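Local coordinates for ubiquitin conjugating enzyme (Plasmodium yoelii, PDB 2PWQ), which probably carries activated ubiquitin as a thioester and passes it on to target proteins, as other members of the ubiquitin-conjugating enzyme family do, at residues I107-D110 and V111-N114; L120-R123 and T124-S128; Q130-S134 and D135-D139. All blocks are in the same frame, centred on the assembly; numbering follows the deposited sequence.

Contact 1: residues I107-D110 and V111-N114; sequences ICLD and VLKN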
loop_
_atom_site.group_PDB
_atom_site.type_symbol
_atom_site.label_atom_id
_atom_site.label_comp_id
_atom_site.label_asym_id
_atom_site.label_seq_id
_atom_site.Cartn_x
_atom_site.Cartn_y
_atom_site.Cartn_z
ATOM N N ILE A 107 -2.103 -4.454 6.950
ATOM C CA ILE A 107 -2.618 -5.333 5.887
ATOM C C ILE A 107 -1.986 -6.716 6.020
ATOM O O ILE A 107 -0.908 -6.859 6.612
ATOM C CB ILE A 107 -2.354 -4.752 4.491
ATOM C CG1 ILE A 107 -0.885 -4.389 4.326
ATOM C CG2 ILE A 107 -3.225 -3.544 4.257
ATOM C CD1 ILE A 107 -0.620 -3.420 3.203
ATOM N N CYS A 108 -2.648 -7.743 5.504
ATOM C CA CYS A 108 -2.035 -9.078 5.533
ATOM C C CYS A 108 -1.072 -9.259 4.358
ATOM O O CYS A 108 -1.489 -9.254 3.203
ATOM C CB CYS A 108 -3.094 -10.184 5.528
ATOM S SG CYS A 108 -2.372 -11.839 5.638
ATOM N N LEU A 109 0.212 -9.406 4.652
ATOM C CA LEU A 109 1.197 -9.564 3.587
ATOM C C LEU A 109 1.780 -10.979 3.520
ATOM O O LEU A 109 2.881 -11.169 2.991
ATOM C CB LEU A 109 2.310 -8.493 3.696
ATOM C CG LEU A 109 1.915 -7.003 3.647
ATOM C CD1 LEU A 109 2.963 -6.144 4.344
ATOM C CD2 LEU A 109 1.655 -6.505 2.227
ATOM N N ASP A 110 1.039 -11.959 4.049
ATOM C CA ASP A 110 1.447 -13.373 4.032
ATOM C C ASP A 110 1.821 -13.788 2.609
ATOM O O ASP A 110 2.838 -14.449 2.385
ATOM C CB ASP A 110 0.322 -14.299 4.539
ATOM C CG ASP A 110 0.112 -14.248 6.064
ATOM O OD1 ASP A 110 1.010 -13.821 6.822
ATOM O OD2 ASP A 110 -0.985 -14.661 6.506
ATOM N N VAL A 111 1.001 -13.378 1.649
ATOM C CA VAL A 111 1.243 -13.725 0.266
ATOM C C VAL A 111 2.617 -13.249 -0.202
ATOM O O VAL A 111 3.436 -14.093 -0.564
ATOM C CB VAL A 111 0.088 -13.300 -0.678
ATOM C CG1 VAL A 111 0.504 -13.447 -2.131
ATOM C CG2 VAL A 111 -1.152 -14.152 -0.394
ATOM N N LEU A 112 2.901 -11.940 -0.183
ATOM C CA LEU A 112 4.254 -11.532 -0.594
ATOM C C LEU A 112 5.376 -12.033 0.308
ATOM O O LEU A 112 6.466 -12.305 -0.176
ATOM C CB LEU A 112 4.423 -10.054 -0.948
ATOM C CG LEU A 112 3.919 -8.910 -0.101
ATOM C CD1 LEU A 112 5.055 -7.908 0.092
ATOM C CD2 LEU A 112 2.733 -8.269 -0.821
ATOM N N LYS A 113 5.105 -12.186 1.601
ATOM C CA LYS A 113 6.045 -12.845 2.513
ATOM C C LYS A 113 6.552 -14.145 1.883
ATOM O O LYS A 113 7.736 -14.259 1.575
ATOM C CB LYS A 113 5.384 -13.123 3.863
ATOM C CG LYS A 113 6.321 -13.478 5.003
ATOM C CD LYS A 113 5.513 -13.659 6.282
ATOM C CE LYS A 113 6.336 -13.344 7.513
ATOM N NZ LYS A 113 5.452 -12.981 8.654
ATOM N N ASN A 114 5.677 -15.117 1.651
ATOM C CA ASN A 114 6.171 -16.389 1.105
ATOM C C ASN A 114 6.386 -16.421 -0.411
ATOM O O ASN A 114 7.013 -17.343 -0.929
ATOM C CB ASN A 114 5.382 -17.608 1.617
ATOM C CG ASN A 114 3.878 -17.370 1.674
ATOM O OD1 ASN A 114 3.234 -17.667 2.686
ATOM N ND2 ASN A 114 3.310 -16.855 0.584
#
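The side-chain amide of Asn114 lies with one face against the carbonyl oxygen of Asp110: Asp110 O stands over the amide, 3.2 Å from Asn114 CG. Asn114 ND2 comes to 3.0 Å from Asp110 O, but the approach is through the flat of the group and its angle is too poor for a hydrogen bond. Val111 O is also near the amide, again badly angled for ND2. A first torsion of 41° places Asn114 CG between its own backbone N and carbonyl carbon, and this folds the amide back over the preceding turn.

What Asp110 O does accept is the backbone N-H of Asn114, at 3.0 Å from Asn114 N and nearly straight (171°). One residue earlier Leu109, the N-cap of helix 110-115, offers its O to Lys113 N at 2.8 Å. Lys113 CB also presses on Asp110 O, 3.2 Å away. The lysine chain then runs off extended, and Lys113 NZ stays 4.9 Å from Asp110 OD1, too far for a salt bridge.

The apolar part is a single pair. Leu109 and Leu112 lie side by side and point the same way, their CD2 atoms 3.7 Å apart. Leu112 reaches its partner even though its own CG occupies the crowded position between N and C.

Cys108, the predicted glycyl thioester residue, immediately precedes this N-cap, and its side chain rests on Gln142; Ile107 leans on Ile100. The chemistry implies a surface turn closed by main-chain bonds, with the leucines adding an apolar patch, while Asp110 and Lys113 may attract each other weakly. The helix thus begins directly after Cys108, its first turn made by the carbonyls of Leu109 and Asp110.

Contact 2: residues L120-R123 and T124-S128; sequences LTIR and TALLS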
loop_
_atom_site.group_PDB
_atom_site.type_symbol
_atom_site.label_atom_id
_atom_site.label_comp_id
_atom_site.label_asym_id
_atom_site.label_seq_id
_atom_site.Cartn_x
_atom_site.Cartn_y
_atom_site.Cartn_z
ATOM N N LEU A 120 11.066 -9.517 -7.135
ATOM C CA LEU A 120 9.988 -8.602 -6.779
ATOM C C LEU A 120 10.549 -7.190 -6.460
ATOM O O LEU A 120 11.750 -7.020 -6.223
ATOM C CB LEU A 120 9.165 -9.226 -5.640
ATOM C CG LEU A 120 8.143 -10.273 -6.141
ATOM C CD1 LEU A 120 7.513 -11.056 -5.024
ATOM C CD2 LEU A 120 7.057 -9.595 -6.990
ATOM N N THR A 121 9.692 -6.178 -6.525
ATOM C CA THR A 121 10.073 -4.813 -6.230
ATOM C C THR A 121 8.986 -4.151 -5.374
ATOM O O THR A 121 7.802 -4.545 -5.365
ATOM C CB THR A 121 10.237 -3.944 -7.489
ATOM O OG1 THR A 121 8.953 -3.735 -8.071
ATOM C CG2 THR A 121 11.166 -4.627 -8.555
ATOM N N ILE A 122 9.403 -3.087 -4.701
ATOM C CA ILE A 122 8.471 -2.329 -3.900
ATOM C C ILE A 122 7.313 -1.762 -4.740
ATOM O O ILE A 122 6.188 -1.917 -4.367
ATOM C CB ILE A 122 9.244 -1.271 -3.078
ATOM C CG1 ILE A 122 10.069 -2.003 -2.026
ATOM C CG2 ILE A 122 8.273 -0.320 -2.399
ATOM C CD1 ILE A 122 11.179 -1.228 -1.453
ATOM N N ARG A 123 7.563 -1.145 -5.882
ATOM C CA ARG A 123 6.465 -0.699 -6.749
ATOM C C ARG A 123 5.490 -1.849 -7.072
ATOM O O ARG A 123 4.262 -1.660 -7.168
ATOM C CB ARG A 123 6.989 -0.120 -8.062
ATOM C CG ARG A 123 5.956 0.761 -8.736
ATOM C CD ARG A 123 6.435 1.448 -9.971
ATOM N NE ARG A 123 5.386 2.339 -10.470
ATOM C CZ ARG A 123 4.304 1.948 -11.141
ATOM N NH1 ARG A 123 4.104 0.676 -11.464
ATOM N NH2 ARG A 123 3.436 2.845 -11.542
ATOM N N THR A 124 6.014 -3.046 -7.270
ATOM C CA THR A 124 5.072 -4.118 -7.580
ATOM C C THR A 124 4.283 -4.527 -6.292
ATOM O O THR A 124 3.089 -4.834 -6.371
ATOM C CB THR A 124 5.661 -5.271 -8.508
ATOM O OG1 THR A 124 6.704 -5.987 -7.845
ATOM C CG2 THR A 124 6.234 -4.673 -9.833
ATOM N N ALA A 125 4.920 -4.477 -5.124
ATOM C CA ALA A 125 4.189 -4.686 -3.844
ATOM C C ALA A 125 3.064 -3.674 -3.700
ATOM O O ALA A 125 1.950 -4.012 -3.303
ATOM C CB ALA A 125 5.127 -4.625 -2.629
ATOM N N LEU A 126 3.367 -2.431 -4.049
ATOM C CA LEU A 126 2.384 -1.380 -4.013
ATOM C C LEU A 126 1.291 -1.498 -5.072
ATOM O O LEU A 126 0.130 -1.191 -4.790
ATOM C CB LEU A 126 3.051 0.009 -4.058
ATOM C CG LEU A 126 4.033 0.348 -2.921
ATOM C CD1 LEU A 126 4.709 1.675 -3.218
ATOM C CD2 LEU A 126 3.352 0.346 -1.549
ATOM N N LEU A 127 1.653 -1.896 -6.299
ATOM C CA LEU A 127 0.645 -2.143 -7.333
ATOM C C LEU A 127 -0.318 -3.243 -6.870
ATOM O O LEU A 127 -1.508 -3.184 -7.143
ATOM C CB LEU A 127 1.280 -2.598 -8.653
ATOM C CG LEU A 127 1.806 -1.556 -9.651
ATOM C CD1 LEU A 127 2.494 -2.298 -10.823
ATOM C CD2 LEU A 127 0.722 -0.554 -10.201
ATOM N N SER A 128 0.167 -4.241 -6.162
ATOM C CA SER A 128 -0.726 -5.313 -5.792
ATOM C C SER A 128 -1.626 -4.884 -4.620
ATOM O O SER A 128 -2.682 -5.480 -4.372
ATOM C CB SER A 128 0.047 -6.574 -5.408
ATOM O OG SER A 128 0.389 -6.457 -4.038
#
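Thr124 is the side chain to follow, because it folds straight back onto Thr121. Its CB lies 3.7 Å from Thr121 OG1. There the chain forks. The methyl, Thr124 CG2, moves in on the same hydroxyl, Thr121 OG1. The other branch, Thr124 OG1, donates to Thr121 O at 3.1 Å, meeting that carbonyl from the side (C=O...donor angle 119°) and tilted from its plane. The Leu120 side chain crosses that of Thr124 at about a right angle, Leu120 CD2 3.7 Å from Thr124 OG1.

Thr121 O takes a second hydrogen, from Ala125 N at 2.9 Å, so two bonds grip it. Thr121 answers with its own side chain: Thr121 OG1, the N-cap group, accepts from Thr124 N at 3.1 Å. A first torsion of 69° puts Thr121 OG1 where it can receive that N-H. Ile122 N is met from outside by Glu31 OE1 of helix 23-37.

Farther along, Leu126 N and Leu127 N bond to the carbonyls of Ile122 and Arg123 in ordinary helical fashion. Arg123 runs extended from CG to NE, then bends, and its side chain slants past that of Leu127, with Arg123 NH1 3.4 Å from Leu127 CD1. Its NH2 is held by Asn39 O. On the buried face the side chains of Ile122 and Leu126 lie side by side and point the same way, Ile122 CG2 4.2 Å from Leu126 CD1; Leu126 continues onto Ile43 and Ile89, which belong to the two outer strands of the sheet.

A threonine hydroxyl accepting the N-H three residues on is the classic N-cap; the Thr124 hydroxyl bond is an addition here. The cap starts helix 122-134, the central helix that packs across the antiparallel sheet in the ubiquitin-conjugating fold.

Contact 3: residues Q130-S134 and D135-D139; sequences QALLS and DPQPD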
loop_
_atom_site.group_PDB
_atom_site.type_symbol
_atom_site.label_atom_id
_atom_site.label_comp_id
_atom_site.label_asym_id
_atom_site.label_seq_id
_atom_site.Cartn_x
_atom_site.Cartn_y
_atom_site.Cartn_z
ATOM N N GLN A 130 -2.734 -1.690 -4.485
ATOM C CA GLN A 130 -3.734 -0.931 -5.216
ATOM C C GLN A 130 -4.766 -1.865 -5.897
ATOM O O GLN A 130 -5.966 -1.527 -6.012
ATOM C CB GLN A 130 -3.043 -0.037 -6.241
ATOM C CG GLN A 130 -3.963 0.820 -7.111
ATOM C CD GLN A 130 -3.208 1.469 -8.241
ATOM O OE1 GLN A 130 -2.589 0.769 -9.027
ATOM N NE2 GLN A 130 -3.266 2.806 -8.347
ATOM N N ALA A 131 -4.298 -3.021 -6.381
ATOM C CA ALA A 131 -5.217 -4.033 -6.924
ATOM C C ALA A 131 -6.248 -4.453 -5.877
ATOM O O ALA A 131 -7.433 -4.511 -6.180
ATOM C CB ALA A 131 -4.452 -5.276 -7.519
ATOM N N LEU A 132 -5.791 -4.739 -4.654
ATOM C CA LEU A 132 -6.705 -4.978 -3.525
ATOM C C LEU A 132 -7.787 -3.904 -3.338
ATOM O O LEU A 132 -8.932 -4.229 -3.057
ATOM C CB LEU A 132 -5.940 -5.110 -2.241
ATOM C CG LEU A 132 -5.695 -6.500 -1.744
ATOM C CD1 LEU A 132 -5.127 -6.430 -0.361
ATOM C CD2 LEU A 132 -7.016 -7.318 -1.768
ATOM N N LEU A 133 -7.423 -2.639 -3.491
ATOM C CA LEU A 133 -8.391 -1.534 -3.409
ATOM C C LEU A 133 -9.502 -1.730 -4.445
ATOM O O LEU A 133 -10.708 -1.555 -4.167
ATOM C CB LEU A 133 -7.692 -0.193 -3.642
ATOM C CG LEU A 133 -7.204 0.587 -2.398
ATOM C CD1 LEU A 133 -6.900 -0.311 -1.155
ATOM C CD2 LEU A 133 -6.039 1.457 -2.750
ATOM N N SER A 134 -9.069 -2.087 -5.656
ATOM C CA SER A 134 -9.978 -2.405 -6.760
ATOM C C SER A 134 -10.791 -3.645 -6.566
ATOM O O SER A 134 -11.850 -3.772 -7.173
ATOM C CB SER A 134 -9.185 -2.628 -8.043
ATOM O OG SER A 134 -8.914 -1.392 -8.625
ATOM N N ASP A 135 -10.307 -4.577 -5.761
ATOM C CA ASP A 135 -10.914 -5.865 -5.732
ATOM C C ASP A 135 -10.765 -6.460 -4.330
ATOM O O ASP A 135 -9.902 -7.325 -4.093
ATOM C CB ASP A 135 -10.217 -6.707 -6.837
ATOM C CG ASP A 135 -10.916 -8.006 -7.131
ATOM O OD1 ASP A 135 -12.103 -8.149 -6.771
ATOM O OD2 ASP A 135 -10.277 -8.873 -7.782
ATOM N N PRO A 136 -11.618 -5.998 -3.371
ATOM C CA PRO A 136 -11.464 -6.443 -1.983
ATOM C C PRO A 136 -11.721 -7.949 -1.824
ATOM O O PRO A 136 -12.558 -8.504 -2.526
ATOM C CB PRO A 136 -12.508 -5.593 -1.192
ATOM C CG PRO A 136 -12.937 -4.485 -2.113
ATOM C CD PRO A 136 -12.748 -5.078 -3.536
ATOM N N GLN A 137 -11.034 -8.578 -0.882
ATOM C CA GLN A 137 -11.081 -10.036 -0.656
ATOM C C GLN A 137 -11.692 -10.417 0.706
ATOM O O GLN A 137 -10.958 -10.776 1.656
ATOM C CB GLN A 137 -9.658 -10.588 -0.755
ATOM C CG GLN A 137 -9.043 -10.341 -2.115
ATOM C CD GLN A 137 -9.891 -10.962 -3.199
ATOM O OE1 GLN A 137 -10.400 -10.271 -4.123
ATOM N NE2 GLN A 137 -10.120 -12.272 -3.052
ATOM N N PRO A 138 -13.042 -10.377 0.801
ATOM C CA PRO A 138 -13.761 -10.434 2.090
ATOM C C PRO A 138 -13.590 -11.693 2.938
ATOM O O PRO A 138 -13.832 -11.633 4.145
ATOM C CB PRO A 138 -15.231 -10.253 1.687
ATOM C CG PRO A 138 -15.290 -10.696 0.266
ATOM C CD PRO A 138 -13.981 -10.249 -0.330
ATOM N N ASP A 139 -13.179 -12.801 2.324
ATOM C CA ASP A 139 -12.998 -14.095 3.020
ATOM C C ASP A 139 -11.693 -14.230 3.798
ATOM O O ASP A 139 -11.535 -15.166 4.594
ATOM C CB ASP A 139 -13.052 -15.245 2.010
ATOM C CG ASP A 139 -14.466 -15.622 1.617
ATOM O OD1 ASP A 139 -15.326 -14.717 1.453
ATOM O OD2 ASP A 139 -14.704 -16.844 1.458
#
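Asp135 leaves helical geometry (phi -149°, psi 78°) just after the last turn of helix 122-134, and its N-H reaches back to Leu132 O in a weak, bent bond, Asp135 N to Leu132 O 3.1 Å. This is a helix C-terminus closed by a proline: Pro136 follows at once, and its ring nitrogen has no hydrogen to offer although Pro136 N lies 3.2 Å from Leu132 O. Leu132 O is also hydrogen-bonded to His97 NE2, which lies in a loop.

Among the side chains, Pro136 lies along the helix end. Its CD rests 3.9 Å from Ser134 C, with Leu132 O at a similar distance. The rest of the ring is packed by His97, Pro98 and Tyr150, so the proline ties the helix end to the loop beside it and to helix 144-152. Asp135 sends its carboxylate away from the turn into an exposed position. Leu133 is buried against Ile59 of strand 54-60, and Gln130 is anchored by its NE2 to Glu42 OE1 and Lys60 O.

Leu132 is the side chain that spans the turn. Its CB starts out away from the following loop, but the far end swings round to it, with Leu132 CD2 near Asp135 O and the side chain at a slant to Gln137. The same leucine also touches Asn99, and its side chain lies about 7 Å from that of Cys108, the predicted thioester residue, so the helix end borders the probable active site. A first torsion of -61° sets Gln137 CG beside its backbone N and anti to the carbonyl carbon, and in that position it meets its partner: Leu132 CD2 lies 3.7 Å from Gln137 CG and just as far from Asp135 O.

Overall arrangement
Contacts 2 and 3 are the two ends of one helix, 122-134, with centres about 15 Å apart; contact 1 is the start of the short helix before it. Contact 2 lies deepest, with three buried residues against the sheet, whereas contacts 1 and 3 are at the surface, on the Cys108 side. Contact 1 touches contact 2 through Leu112 CD1 and Ala125 CB, 4.3 Å apart, but stays clear of contact 3. Their chemistry follows position: contact 2 uses threonine hydroxyls to begin a helix, contact 1 begins one with main-chain bonds and a leucine pair, and contact 3 ends one with a weak bond and a proline.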